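PDB 5HXA: alpha,alpha-trehalose-phosphate synthase (UDP-forming) from Burkholderia xenovorans, which belongs to glycosyltransferase family 20 and has the GT-B fold, in which two Rossmann-like domains face each other across a cleft. Local coordinates for residues S104-Q109 / T174-E179; G209-S214 / H221-F226; A231-I236 / A401-G406. All blocks are in the same frame, centred on the assembly; numbering follows the deposited sequence. Where two conformers were deposited one is given.

Contact 1: residues S104-Q109 / T174-E179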
ATOM      1  N   SER A 104      -1.546   1.067 -10.612  1.00 22.25           N
ATOM      2  CA  SER A 104      -0.356   1.284 -11.419  1.00 22.85           C
ATOM      3  C   SER A 104      -0.276   0.260 -12.546  1.00 25.02           C
ATOM      4  O   SER A 104      -0.744  -0.871 -12.423  1.00 24.97           O
ATOM      5  CB  SER A 104       0.893   1.194 -10.540  1.00 19.43           C
ATOM      6  OG  SER A 104       2.086   1.510 -11.247  1.00 23.99           O
ATOM      7  N   ARG A 105       0.317   0.673 -13.656  1.00 23.48           N
ATOM      8  CA  ARG A 105       0.612  -0.233 -14.755  1.00 23.22           C
ATOM      9  C   ARG A 105       2.025   0.062 -15.220  1.00 31.73           C
ATOM     10  O   ARG A 105       2.409   1.227 -15.338  1.00 40.08           O
ATOM     11  CB  ARG A 105      -0.385  -0.060 -15.914  1.00 24.43           C
ATOM     12  CG  ARG A 105      -1.834  -0.387 -15.549  1.00 35.69           C
ATOM     13  CD  ARG A 105      -2.039  -1.862 -15.193  1.00 42.73           C
ATOM     14  NE  ARG A 105      -3.447  -2.172 -14.926  1.00 48.00           N
ATOM     15  CZ  ARG A 105      -4.038  -2.028 -13.741  1.00 53.83           C
ATOM     16  NH1 ARG A 105      -3.348  -1.580 -12.698  1.00 50.27           N
ATOM     17  NH2 ARG A 105      -5.321  -2.333 -13.595  1.00 50.44           N
ATOM     18  N   TYR A 106       2.803  -0.981 -15.473  1.00 24.36           N
ATOM     19  CA  TYR A 106       4.183  -0.809 -15.896  1.00 22.79           C
ATOM     20  C   TYR A 106       4.341  -1.290 -17.327  1.00 27.20           C
ATOM     21  O   TYR A 106       3.840  -2.357 -17.694  1.00 25.37           O
ATOM     22  CB  TYR A 106       5.161  -1.561 -14.984  1.00 22.83           C
ATOM     23  CG  TYR A 106       6.582  -1.452 -15.492  1.00 23.45           C
ATOM     24  CD1 TYR A 106       7.258  -0.231 -15.453  1.00 19.91           C
ATOM     25  CD2 TYR A 106       7.228  -2.548 -16.050  1.00 23.04           C
ATOM     26  CE1 TYR A 106       8.550  -0.112 -15.937  1.00 24.18           C
ATOM     27  CE2 TYR A 106       8.522  -2.441 -16.533  1.00 21.20           C
ATOM     28  CZ  TYR A 106       9.176  -1.218 -16.474  1.00 23.07           C
ATOM     29  OH  TYR A 106      10.454  -1.099 -16.958  1.00 27.24           O
ATOM     30  N   ASP A 107       5.042  -0.499 -18.130  1.00 22.77           N
ATOM     31  CA  ASP A 107       5.326  -0.869 -19.506  1.00 25.42           C
ATOM     32  C   ASP A 107       6.760  -0.481 -19.833  1.00 23.19           C
ATOM     33  O   ASP A 107       7.160   0.673 -19.633  1.00 23.15           O
ATOM     34  CB  ASP A 107       4.348  -0.196 -20.473  1.00 25.13           C
ATOM     35  CG  ASP A 107       4.579  -0.617 -21.912  1.00 30.91           C
ATOM     36  OD1 ASP A 107       4.091  -1.697 -22.304  1.00 37.02           O
ATOM     37  OD2 ASP A 107       5.263   0.123 -22.640  1.00 32.40           O
ATOM     38  N   ARG A 108       7.533  -1.452 -20.319  1.00 22.18           N
ATOM     39  CA  ARG A 108       8.948  -1.212 -20.586  1.00 26.20           C
ATOM     40  C   ARG A 108       9.157  -0.086 -21.587  1.00 28.14           C
ATOM     41  O   ARG A 108      10.114   0.682 -21.466  1.00 27.44           O
ATOM     42  CB  ARG A 108       9.604  -2.473 -21.123  1.00 27.80           C
ATOM     43  CG  ARG A 108       9.919  -3.488 -20.099  1.00 25.33           C
ATOM     44  CD  ARG A 108      10.499  -4.690 -20.811  1.00 30.82           C
ATOM     45  NE  ARG A 108      10.871  -5.723 -19.860  1.00 31.89           N
ATOM     46  CZ  ARG A 108      11.285  -6.931 -20.215  1.00 24.46           C
ATOM     47  NH1 ARG A 108      11.368  -7.260 -21.507  1.00 26.63           N
ATOM     48  NH2 ARG A 108      11.594  -7.810 -19.278  1.00 30.18           N
ATOM     49  N   GLN A 109       8.304  -0.008 -22.615  1.00 26.34           N
ATOM     50  CA  GLN A 109       8.497   1.014 -23.642  1.00 26.49           C
ATOM     51  C   GLN A 109       8.230   2.399 -23.082  1.00 26.94           C
ATOM     52  O   GLN A 109       8.934   3.357 -23.423  1.00 26.38           O
ATOM     53  CB  GLN A 109       7.599   0.746 -24.848  1.00 32.52           C
ATOM     54  CG  GLN A 109       8.099  -0.368 -25.747  1.00 54.13           C
ATOM     55  CD  GLN A 109       8.112  -1.711 -25.049  1.00 74.38           C
ATOM     56  OE1 GLN A 109       9.111  -2.433 -25.096  1.00 83.53           O
ATOM     57  NE2 GLN A 109       7.004  -2.051 -24.387  1.00 74.20           N
ATOM     58  N   THR A 174       7.444  -2.411  -5.736  1.00 17.08           N
ATOM     59  CA  THR A 174       6.514  -2.915  -6.743  1.00 15.16           C
ATOM     60  C   THR A 174       6.742  -2.257  -8.104  1.00 21.14           C
ATOM     61  O   THR A 174       6.322  -2.814  -9.125  1.00 21.23           O
ATOM     62  CB  THR A 174       5.051  -2.730  -6.301  1.00 20.60           C
ATOM     63  OG1 THR A 174       4.727  -1.336  -6.199  1.00 18.53           O
ATOM     64  CG2 THR A 174       4.797  -3.421  -4.952  1.00 23.15           C
ATOM     65  N   ILE A 175       7.400  -1.102  -8.147  1.00 17.57           N
ATOM     66  CA  ILE A 175       7.785  -0.474  -9.418  1.00 17.61           C
ATOM     67  C   ILE A 175       8.989  -1.234  -9.974  1.00 16.47           C
ATOM     68  O   ILE A 175      10.050  -1.247  -9.334  1.00 18.81           O
ATOM     69  CB  ILE A 175       8.123   1.012  -9.226  1.00 19.66           C
ATOM     70  CG1 ILE A 175       6.904   1.795  -8.725  1.00 17.66           C
ATOM     71  CG2 ILE A 175       8.692   1.615 -10.516  1.00 17.15           C
ATOM     72  CD1 ILE A 175       7.299   3.145  -8.101  1.00 20.65           C
ATOM     73  N   PRO A 176       8.892  -1.879 -11.133  1.00 19.17           N
ATOM     74  CA  PRO A 176       9.932  -2.845 -11.529  1.00 21.63           C
ATOM     75  C   PRO A 176      11.323  -2.226 -11.611  1.00 19.49           C
ATOM     76  O   PRO A 176      12.270  -2.810 -11.070  1.00 19.18           O
ATOM     77  CB  PRO A 176       9.428  -3.373 -12.884  1.00 21.12           C
ATOM     78  CG  PRO A 176       7.926  -3.323 -12.715  1.00 20.94           C
ATOM     79  CD  PRO A 176       7.693  -2.000 -11.987  1.00 20.28           C
ATOM     80  N   PRO A 177      11.516  -1.035 -12.235  1.00 17.67           N
ATOM     81  CA  PRO A 177      12.878  -0.455 -12.231  1.00 16.68           C
ATOM     82  C   PRO A 177      13.223   0.408 -11.018  1.00 19.43           C
ATOM     83  O   PRO A 177      14.066   1.307 -11.132  1.00 20.58           O
ATOM     84  CB  PRO A 177      12.895   0.391 -13.509  1.00 17.70           C
ATOM     85  CG  PRO A 177      11.471   0.878 -13.615  1.00 18.65           C
ATOM     86  CD  PRO A 177      10.623  -0.292 -13.151  1.00 19.89           C
ATOM     87  N   HIS A 178      12.617   0.143  -9.854  1.00 19.13           N
ATOM     88  CA  HIS A 178      12.815   1.028  -8.705  1.00 19.31           C
ATOM     89  C   HIS A 178      14.284   1.144  -8.310  1.00 18.93           C
ATOM     90  O   HIS A 178      14.726   2.216  -7.881  1.00 19.39           O
ATOM     91  CB  HIS A 178      11.987   0.550  -7.507  1.00 19.16           C
ATOM     92  CG  HIS A 178      12.410  -0.783  -6.973  1.00 19.17           C
ATOM     93  ND1 HIS A 178      11.969  -1.973  -7.511  1.00 21.06           N
ATOM     94  CD2 HIS A 178      13.230  -1.113  -5.947  1.00 22.96           C
ATOM     95  CE1 HIS A 178      12.509  -2.981  -6.845  1.00 24.47           C
ATOM     96  NE2 HIS A 178      13.279  -2.484  -5.892  1.00 18.96           N
ATOM     97  N   GLU A 179      15.065   0.064  -8.439  1.00 18.05           N
ATOM     98  CA  GLU A 179      16.465   0.156  -8.015  1.00 21.05           C
ATOM     99  C   GLU A 179      17.255   1.137  -8.876  1.00 24.85           C
ATOM    100  O   GLU A 179      18.070   1.917  -8.362  1.00 20.65           O
ATOM    101  CB  GLU A 179      17.112  -1.227  -8.030  1.00 24.31           C
ATOM    102  CG  GLU A 179      16.379  -2.202  -7.149  1.00 39.08           C
ATOM    103  CD  GLU A 179      17.276  -3.282  -6.601  1.00 60.51           C
ATOM    104  OE1 GLU A 179      17.233  -3.521  -5.373  1.00 62.35           O
ATOM    105  OE2 GLU A 179      18.028  -3.880  -7.398  1.00 66.06           O
TER
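With CG anti to the backbone N (chi1 176°) and the ring turned by a chi2 of 69°, Tyr106 lays one face of its phenol against Pro176 and reaches on to Pro177. The result is a CH-pi contact on the surface of the N-terminal Rossmann-like domain of the GT-B fold, where the loop entering helix 108-126 meets the turn that starts helix 178-185. Pro176 CG does most of the touching: it sits 3.8 Å from the centroid of the Tyr106 ring, 26° off the normal, displaced toward the CD2 side, where Tyr106 CD2 and Pro176 CG are 3.5 Å apart. Pro177 takes the outer part of the ring, coming in obliquely with its CD 3.5 Å from Tyr106 CE1. The two prolines thus divide the phenol between them, one near its root and the other toward the hydroxyl end. On the opposite face lies the backbone N of Arg108, 4.0 Å above the plane and toward the rim, and Phe88 and Tyr111 also pack on Tyr106. The second subunit closes over this corner: its Phe413 packs on Tyr106 and Thr174, and its Glu420 forms a salt bridge with Arg108, so the contact belongs to the dimer interface.

Both segments run into the first turn of a helix. Asp107 is the N-cap of helix 108-126, its OD2 accepting a weak capping bond from Gln109 N and another bond from Glu110 N. Across the contact, Ile175 to His178 make a type I beta turn that holds both prolines. The imidazole of His178 folds back on this turn, and Ile175 O takes two donors: His178 N at 3.0 Å and His178 ND1 at 2.7 Å, the oxygen lying in the plane of the imidazole at its edge.

Contact 2: residues G209-S214 / H221-F226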
ATOM      1  N   GLY A 209      18.573  -1.910   1.729  1.00 21.62           N
ATOM      2  CA  GLY A 209      19.099  -2.587   0.561  1.00 21.65           C
ATOM      3  C   GLY A 209      20.609  -2.636   0.487  1.00 24.26           C
ATOM      4  O   GLY A 209      21.151  -3.099  -0.519  1.00 26.38           O
ATOM      5  N   GLN A 210      21.297  -2.162   1.534  1.00 21.98           N
ATOM      6  CA  GLN A 210      22.765  -2.125   1.592  0.51 22.43           C
ATOM      7  C   GLN A 210      23.359  -1.326   0.436  1.00 23.60           C
ATOM      8  O   GLN A 210      24.431  -1.650  -0.079  1.00 23.49           O
ATOM      9  CB  GLN A 210      23.373  -3.530   1.638  0.51 27.15           C
ATOM     10  CG  GLN A 210      23.230  -4.211   2.982  0.51 33.82           C
ATOM     11  CD  GLN A 210      21.824  -4.700   3.219  0.51 37.51           C
ATOM     12  OE1 GLN A 210      21.224  -5.325   2.344  0.51 38.42           O
ATOM     13  NE2 GLN A 210      21.282  -4.408   4.397  0.51 40.39           N
ATOM     14  N   HIS A 211      22.665  -0.264   0.030  1.00 23.21           N
ATOM     15  CA  HIS A 211      23.160   0.614  -1.024  1.00 23.21           C
ATOM     16  C   HIS A 211      23.968   1.780  -0.487  1.00 30.01           C
ATOM     17  O   HIS A 211      24.679   2.436  -1.259  1.00 27.03           O
ATOM     18  CB  HIS A 211      21.995   1.174  -1.846  1.00 18.26           C
ATOM     19  CG  HIS A 211      21.140   0.120  -2.462  1.00 22.38           C
ATOM     20  ND1 HIS A 211      21.620  -0.764  -3.402  1.00 25.44           N
ATOM     21  CD2 HIS A 211      19.842  -0.205  -2.263  1.00 24.32           C
ATOM     22  CE1 HIS A 211      20.649  -1.586  -3.761  1.00 27.77           C
ATOM     23  NE2 HIS A 211      19.562  -1.270  -3.083  1.00 24.40           N
ATOM     24  N   GLY A 212      23.853   2.073   0.801  1.00 24.05           N
ATOM     25  CA  GLY A 212      24.549   3.217   1.352  1.00 26.41           C
ATOM     26  C   GLY A 212      24.247   3.337   2.824  1.00 26.79           C
ATOM     27  O   GLY A 212      23.566   2.494   3.414  1.00 19.92           O
ATOM     28  N   THR A 213      24.760   4.412   3.418  1.00 22.23           N
ATOM     29  CA  THR A 213      24.652   4.616   4.854  1.00 21.08           C
ATOM     30  C   THR A 213      24.273   6.065   5.124  1.00 25.25           C
ATOM     31  O   THR A 213      24.481   6.948   4.290  1.00 24.57           O
ATOM     32  CB  THR A 213      25.976   4.278   5.574  1.00 26.31           C
ATOM     33  OG1 THR A 213      27.038   5.043   4.986  1.00 25.01           O
ATOM     34  CG2 THR A 213      26.318   2.790   5.438  1.00 28.09           C
ATOM     35  N   SER A 214      23.715   6.302   6.307  1.00 26.70           N
ATOM     36  CA  SER A 214      23.468   7.651   6.797  1.00 29.61           C
ATOM     37  C   SER A 214      24.722   8.200   7.453  1.00 37.69           C
ATOM     38  O   SER A 214      25.484   7.461   8.084  1.00 41.29           O
ATOM     39  CB  SER A 214      22.323   7.673   7.810  1.00 34.66           C
ATOM     40  OG  SER A 214      21.080   7.684   7.154  1.00 35.65           O
ATOM     41  N   HIS A 221      25.717   8.578   2.195  1.00 20.72           N
ATOM     42  CA  HIS A 221      26.757   8.049   1.318  1.00 21.03           C
ATOM     43  C   HIS A 221      26.170   6.848   0.595  1.00 24.47           C
ATOM     44  O   HIS A 221      25.956   5.798   1.208  1.00 20.33           O
ATOM     45  CB  HIS A 221      27.990   7.648   2.121  1.00 18.82           C
ATOM     46  CG  HIS A 221      29.153   7.228   1.274  1.00 19.85           C
ATOM     47  ND1 HIS A 221      30.325   6.743   1.813  1.00 25.88           N
ATOM     48  CD2 HIS A 221      29.334   7.249  -0.068  1.00 23.71           C
ATOM     49  CE1 HIS A 221      31.178   6.474   0.836  1.00 27.54           C
ATOM     50  NE2 HIS A 221      30.598   6.768  -0.316  1.00 25.28           N
ATOM     51  N   ALA A 222      25.909   6.989  -0.701  1.00 18.52           N
ATOM     52  CA  ALA A 222      25.292   5.895  -1.440  1.00 24.67           C
ATOM     53  C   ALA A 222      25.740   5.942  -2.892  1.00 21.89           C
ATOM     54  O   ALA A 222      25.895   7.026  -3.460  1.00 20.56           O
ATOM     55  CB  ALA A 222      23.761   5.966  -1.347  1.00 20.40           C
ATOM     56  N   TYR A 223      25.953   4.763  -3.480  1.00 17.46           N
ATOM     57  CA  TYR A 223      26.329   4.646  -4.892  1.00 19.64           C
ATOM     58  C   TYR A 223      27.553   5.503  -5.212  1.00 23.65           C
ATOM     59  O   TYR A 223      27.602   6.203  -6.232  1.00 20.29           O
ATOM     60  CB  TYR A 223      25.155   5.010  -5.808  1.00 24.64           C
ATOM     61  CG  TYR A 223      23.840   4.349  -5.429  1.00 24.36           C
ATOM     62  CD1 TYR A 223      23.545   3.055  -5.843  1.00 21.02           C
ATOM     63  CD2 TYR A 223      22.900   5.022  -4.660  1.00 22.55           C
ATOM     64  CE1 TYR A 223      22.331   2.451  -5.491  1.00 22.16           C
ATOM     65  CE2 TYR A 223      21.691   4.428  -4.307  1.00 20.60           C
ATOM     66  CZ  TYR A 223      21.418   3.140  -4.729  1.00 23.90           C
ATOM     67  OH  TYR A 223      20.223   2.543  -4.386  1.00 22.77           O
ATOM     68  N   ASN A 224      28.540   5.476  -4.306  1.00 18.95           N
ATOM     69  CA  ASN A 224      29.824   6.151  -4.488  1.00 18.37           C
ATOM     70  C   ASN A 224      29.692   7.675  -4.517  1.00 18.41           C
ATOM     71  O   ASN A 224      30.551   8.365  -5.086  1.00 19.12           O
ATOM     72  CB  ASN A 224      30.524   5.655  -5.759  1.00 24.58           C
ATOM     73  CG  ASN A 224      32.018   5.951  -5.774  1.00 32.77           C
ATOM     74  OD1 ASN A 224      32.635   6.231  -4.735  1.00 30.79           O
ATOM     75  ND2 ASN A 224      32.610   5.888  -6.968  1.00 29.32           N
ATOM     76  N   ARG A 225      28.646   8.221  -3.901  1.00 17.75           N
ATOM     77  CA  ARG A 225      28.441   9.666  -3.841  1.00 20.81           C
ATOM     78  C   ARG A 225      27.925  10.050  -2.461  1.00 18.57           C
ATOM     79  O   ARG A 225      27.248   9.263  -1.793  1.00 19.83           O
ATOM     80  CB  ARG A 225      27.427  10.155  -4.910  1.00 21.41           C
ATOM     81  CG  ARG A 225      27.834   9.945  -6.371  1.00 23.47           C
ATOM     82  CD  ARG A 225      26.807  10.581  -7.341  1.00 23.05           C
ATOM     83  NE  ARG A 225      26.615  12.011  -7.051  1.00 23.46           N
ATOM     84  CZ  ARG A 225      27.262  13.008  -7.655  1.00 28.36           C
ATOM     85  NH1 ARG A 225      28.143  12.761  -8.616  1.00 25.44           N
ATOM     86  NH2 ARG A 225      27.024  14.267  -7.293  1.00 22.27           N
ATOM     87  N   PHE A 226      28.244  11.273  -2.041  1.00 22.24           N
ATOM     88  CA  PHE A 226      27.613  11.883  -0.878  1.00 18.76           C
ATOM     89  C   PHE A 226      26.540  12.861  -1.347  1.00 23.03           C
ATOM     90  O   PHE A 226      26.672  13.495  -2.396  1.00 22.46           O
ATOM     91  CB  PHE A 226      28.637  12.612   0.004  1.00 18.63           C
ATOM     92  CG  PHE A 226      29.311  11.721   1.031  1.00 23.80           C
ATOM     93  CD1 PHE A 226      30.354  10.884   0.664  1.00 18.55           C
ATOM     94  CD2 PHE A 226      28.889  11.717   2.357  1.00 23.11           C
ATOM     95  CE1 PHE A 226      30.980  10.050   1.601  1.00 22.37           C
ATOM     96  CE2 PHE A 226      29.506  10.884   3.302  1.00 22.22           C
ATOM     97  CZ  PHE A 226      30.557  10.058   2.925  1.00 20.47           C
TER
HETATM   98  O   HOH W   1      25.802   1.593  -3.561  1.00 27.14           O
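His211 presents a face of its imidazole to the phenol end of Tyr223, whose OH stands 3.2 Å from His211 CG, toward the rim of the ring. Both residues hold CG anti to their own carbonyl carbon (chi1 -57° and -48°), which brings the rings together at one end of a beta hairpin, strands 212-214 and 219-222, that forms the outer edge of the large sheet in the N-terminal domain. The two ring planes are near parallel, at 19°, but so far slid apart that they barely overlap, with centroids 5.3 Å from each other; the hydroxyl and CZ of Tyr223, lying against CB and CG of His211, carry the contact. Gly209 O lies over the opposite face of the imidazole, close to its centre, and the Phe205 ring of helix 196-208 also meets it, nearly parallel. That helix ends just before His211 in a Schellman motif with Gln210 at positive phi, which turns the chain into the hairpin.

Along the strands, Thr213 and His221 are an antiparallel hydrogen-bonded pair: Thr213 N to His221 O and His221 N to Thr213 O both measure 2.9 Å, the second the straighter. Their side chains lie alongside each other on one face. Next comes the non-hydrogen-bonded pair of Gly212 and Ala222, whose CA atoms approach to 3.9 Å, a closeness allowed by the bare glycine; Ala222 CB turns to the other face, against Ile206 of helix 196-208.

A type I' turn from Ala222 to Arg225 swings the second strand back into strand 225-231, and the link from Tyr223 N to His211 O is stretched to a weak 3.5 Å. An ordered water bridges the same two atoms, donating to His211 O at 2.7 Å and accepting weakly from Tyr223 N.

Contact 3: residues A231-I236 / A401-G406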
ATOM      1  N   ALA A 231      13.876  17.028   4.736  1.00 19.75           N
ATOM      2  CA  ALA A 231      12.471  17.396   4.615  1.00 18.52           C
ATOM      3  C   ALA A 231      12.362  18.914   4.561  1.00 22.22           C
ATOM      4  O   ALA A 231      12.889  19.608   5.434  1.00 19.08           O
ATOM      5  CB  ALA A 231      11.650  16.858   5.794  1.00 20.19           C
ATOM      6  N   TYR A 232      11.673  19.429   3.548  1.00 15.75           N
ATOM      7  CA  TYR A 232      11.428  20.867   3.430  1.00 18.32           C
ATOM      8  C   TYR A 232       9.954  21.040   3.094  1.00 18.58           C
ATOM      9  O   TYR A 232       9.586  21.145   1.917  1.00 21.32           O
ATOM     10  CB  TYR A 232      12.303  21.515   2.358  1.00 16.89           C
ATOM     11  CG  TYR A 232      13.781  21.168   2.387  1.00 19.22           C
ATOM     12  CD1 TYR A 232      14.242  19.941   1.911  1.00 19.80           C
ATOM     13  CD2 TYR A 232      14.726  22.092   2.841  1.00 21.11           C
ATOM     14  CE1 TYR A 232      15.604  19.627   1.921  1.00 20.50           C
ATOM     15  CE2 TYR A 232      16.089  21.794   2.838  1.00 23.50           C
ATOM     16  CZ  TYR A 232      16.521  20.560   2.373  1.00 24.24           C
ATOM     17  OH  TYR A 232      17.871  20.265   2.367  1.00 24.74           O
ATOM     18  N   PRO A 233       9.079  21.071   4.099  1.00 22.79           N
ATOM     19  CA  PRO A 233       7.636  21.125   3.810  1.00 23.39           C
ATOM     20  C   PRO A 233       7.271  22.450   3.159  1.00 22.10           C
ATOM     21  O   PRO A 233       7.621  23.523   3.657  1.00 19.32           O
ATOM     22  CB  PRO A 233       6.982  20.961   5.192  1.00 18.60           C
ATOM     23  CG  PRO A 233       8.028  21.412   6.167  1.00 21.72           C
ATOM     24  CD  PRO A 233       9.361  21.042   5.546  1.00 25.41           C
ATOM     25  N   ILE A 234       6.569  22.372   2.027  1.00 20.27           N
ATOM     26  CA  ILE A 234       6.258  23.584   1.283  1.00 22.09           C
ATOM     27  C   ILE A 234       5.202  24.385   2.037  1.00 23.13           C
ATOM     28  O   ILE A 234       4.257  23.829   2.617  1.00 21.93           O
ATOM     29  CB  ILE A 234       5.828  23.248  -0.161  1.00 23.89           C
ATOM     30  CG1 ILE A 234       5.773  24.517  -1.015  1.00 31.94           C
ATOM     31  CG2 ILE A 234       4.472  22.566  -0.206  1.00 24.74           C
ATOM     32  CD1 ILE A 234       5.591  24.234  -2.505  1.00 32.51           C
ATOM     33  N   GLY A 235       5.387  25.703   2.078  1.00 23.42           N
ATOM     34  CA  GLY A 235       4.496  26.585   2.790  1.00 20.17           C
ATOM     35  C   GLY A 235       3.698  27.484   1.863  1.00 22.95           C
ATOM     36  O   GLY A 235       3.648  27.294   0.646  1.00 23.01           O
ATOM     37  N   ILE A 236       3.051  28.474   2.473  1.00 19.55           N
ATOM     38  CA  ILE A 236       2.281  29.488   1.771  1.00 22.95           C
ATOM     39  C   ILE A 236       2.729  30.853   2.280  1.00 25.20           C
ATOM     40  O   ILE A 236       3.621  30.953   3.115  1.00 21.89           O
ATOM     41  CB  ILE A 236       0.759  29.312   1.968  1.00 22.85           C
ATOM     42  CG1 ILE A 236       0.387  29.492   3.443  1.00 17.15           C
ATOM     43  CG2 ILE A 236       0.299  27.949   1.453  1.00 20.94           C
ATOM     44  CD1 ILE A 236      -1.119  29.613   3.675  1.00 22.37           C
ATOM     45  N   ALA A 401      -0.490  17.858   8.569  1.00 40.13           N
ATOM     46  CA  ALA A 401      -1.078  17.857   9.916  1.00 35.51           C
ATOM     47  C   ALA A 401      -0.103  18.348  10.985  1.00 35.10           C
ATOM     48  O   ALA A 401      -0.482  19.140  11.860  1.00 32.45           O
ATOM     49  CB  ALA A 401      -1.595  16.466  10.276  1.00 31.41           C
ATOM     50  N   GLU A 402       1.152  17.896  10.939  1.00 35.55           N
ATOM     51  CA  GLU A 402       2.124  18.351  11.931  1.00 35.92           C
ATOM     52  C   GLU A 402       2.324  19.866  11.872  1.00 38.85           C
ATOM     53  O   GLU A 402       2.666  20.494  12.879  1.00 36.12           O
ATOM     54  CB  GLU A 402       3.460  17.630  11.724  1.00 43.86           C
ATOM     55  N   GLN A 403       2.097  20.472  10.717  1.00 28.26           N
ATOM     56  CA  GLN A 403       2.313  21.899  10.560  1.00 35.32           C
ATOM     57  C   GLN A 403       1.085  22.732  10.864  1.00 24.48           C
ATOM     58  O   GLN A 403       1.136  23.958  10.717  1.00 24.89           O
ATOM     59  CB  GLN A 403       2.770  22.190   9.147  1.00 39.72           C
ATOM     60  CG  GLN A 403       4.167  21.750   8.877  1.00 44.89           C
ATOM     61  CD  GLN A 403       4.562  22.185   7.520  1.00 41.66           C
ATOM     62  OE1 GLN A 403       3.976  21.736   6.532  1.00 35.52           O
ATOM     63  NE2 GLN A 403       5.508  23.119   7.445  1.00 48.48           N
ATOM     64  N   LEU A 404      -0.018  22.105  11.262  1.00 19.61           N
ATOM     65  CA  LEU A 404      -1.274  22.811  11.515  1.00 18.23           C
ATOM     66  C   LEU A 404      -1.845  22.384  12.863  1.00 18.99           C
ATOM     67  O   LEU A 404      -2.933  21.799  12.939  1.00 17.22           O
ATOM     68  CB  LEU A 404      -2.267  22.547  10.383  1.00 18.24           C
ATOM     69  CG  LEU A 404      -1.867  23.133   9.021  1.00 22.48           C
ATOM     70  CD1 LEU A 404      -2.804  22.621   7.917  1.00 18.18           C
ATOM     71  CD2 LEU A 404      -1.889  24.662   9.066  1.00 23.92           C
ATOM     72  N   PRO A 405      -1.141  22.689  13.959  1.00 19.38           N
ATOM     73  CA  PRO A 405      -1.672  22.380  15.297  1.00 24.17           C
ATOM     74  C   PRO A 405      -2.907  23.230  15.556  1.00 25.38           C
ATOM     75  O   PRO A 405      -2.865  24.457  15.447  1.00 21.68           O
ATOM     76  CB  PRO A 405      -0.514  22.754  16.236  1.00 22.27           C
ATOM     77  CG  PRO A 405       0.195  23.852  15.505  1.00 30.26           C
ATOM     78  CD  PRO A 405       0.049  23.557  14.025  1.00 18.34           C
ATOM     79  N   GLY A 406      -4.009  22.574  15.890  1.00 20.42           N
ATOM     80  CA  GLY A 406      -5.308  23.219  15.962  1.00 22.76           C
ATOM     81  C   GLY A 406      -6.301  22.690  14.951  1.00 21.65           C
ATOM     82  O   GLY A 406      -7.515  22.903  15.115  1.00 20.72           O
TER
HETATM   83  O   HOH W   2       6.275  24.988   5.702  1.00 21.30           O
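Gln403 NE2 donates a hydrogen bond to an ordered water 2.7 Å away, and the same water donates to Pro233 O at 2.9 Å, so a single molecule ties the two loops together. In the GT-B fold this joins the segment leaving strand 225-231 of the N-terminal domain's sheet to the loop between strands 391-395 and 408-410 of the C-terminal domain's sheet. The direct touch is that of a carboxamide against a proline. Extended beyond CG (chi2 -175°), the Gln403 chain carries its amide across the CB-CG side of the Pro233 ring, with Gln403 NE2 3.3 Å from Pro233 CG and Gln403 OE1 3.4 Å from Pro233 CB.

The other end of the amide is held as well. Lys378 of helix 375-382 donates from NZ to Gln403 OE1 and also to Ile234 O, making a second bridge between the loops, while Met373 packs on Pro233, Ile234 and Gln403. With a water at NE2 and an ammonium group at OE1, the rotation of the amide is well defined. The two acceptors that share Lys378, Ile234 O and Gln403 OE1, lie 4.4 Å apart.

How the contacts relate
Contacts 1 and 2 are neighbours on the N-terminal domain, their centres about 23 Å apart, and they meet where Glu179, at the start of helix 178-185, packs on the imidazole of His211: Glu179 OE1 and His211 NE2 are 4.0 Å apart. Contact 1 faces the second subunit, whereas no other chain of the assembly touches contact 2 or contact 3. Strand 225-231 connects the last two: it starts within contact 2 and ends at contact 3, whose centre is about 29 Å from that of contact 2. Contact 3 is the one that spans the two domains, about 31 Å from contact 1 between centres, and the Gln403 side chain lies about 10 Å from a bound sodium ion.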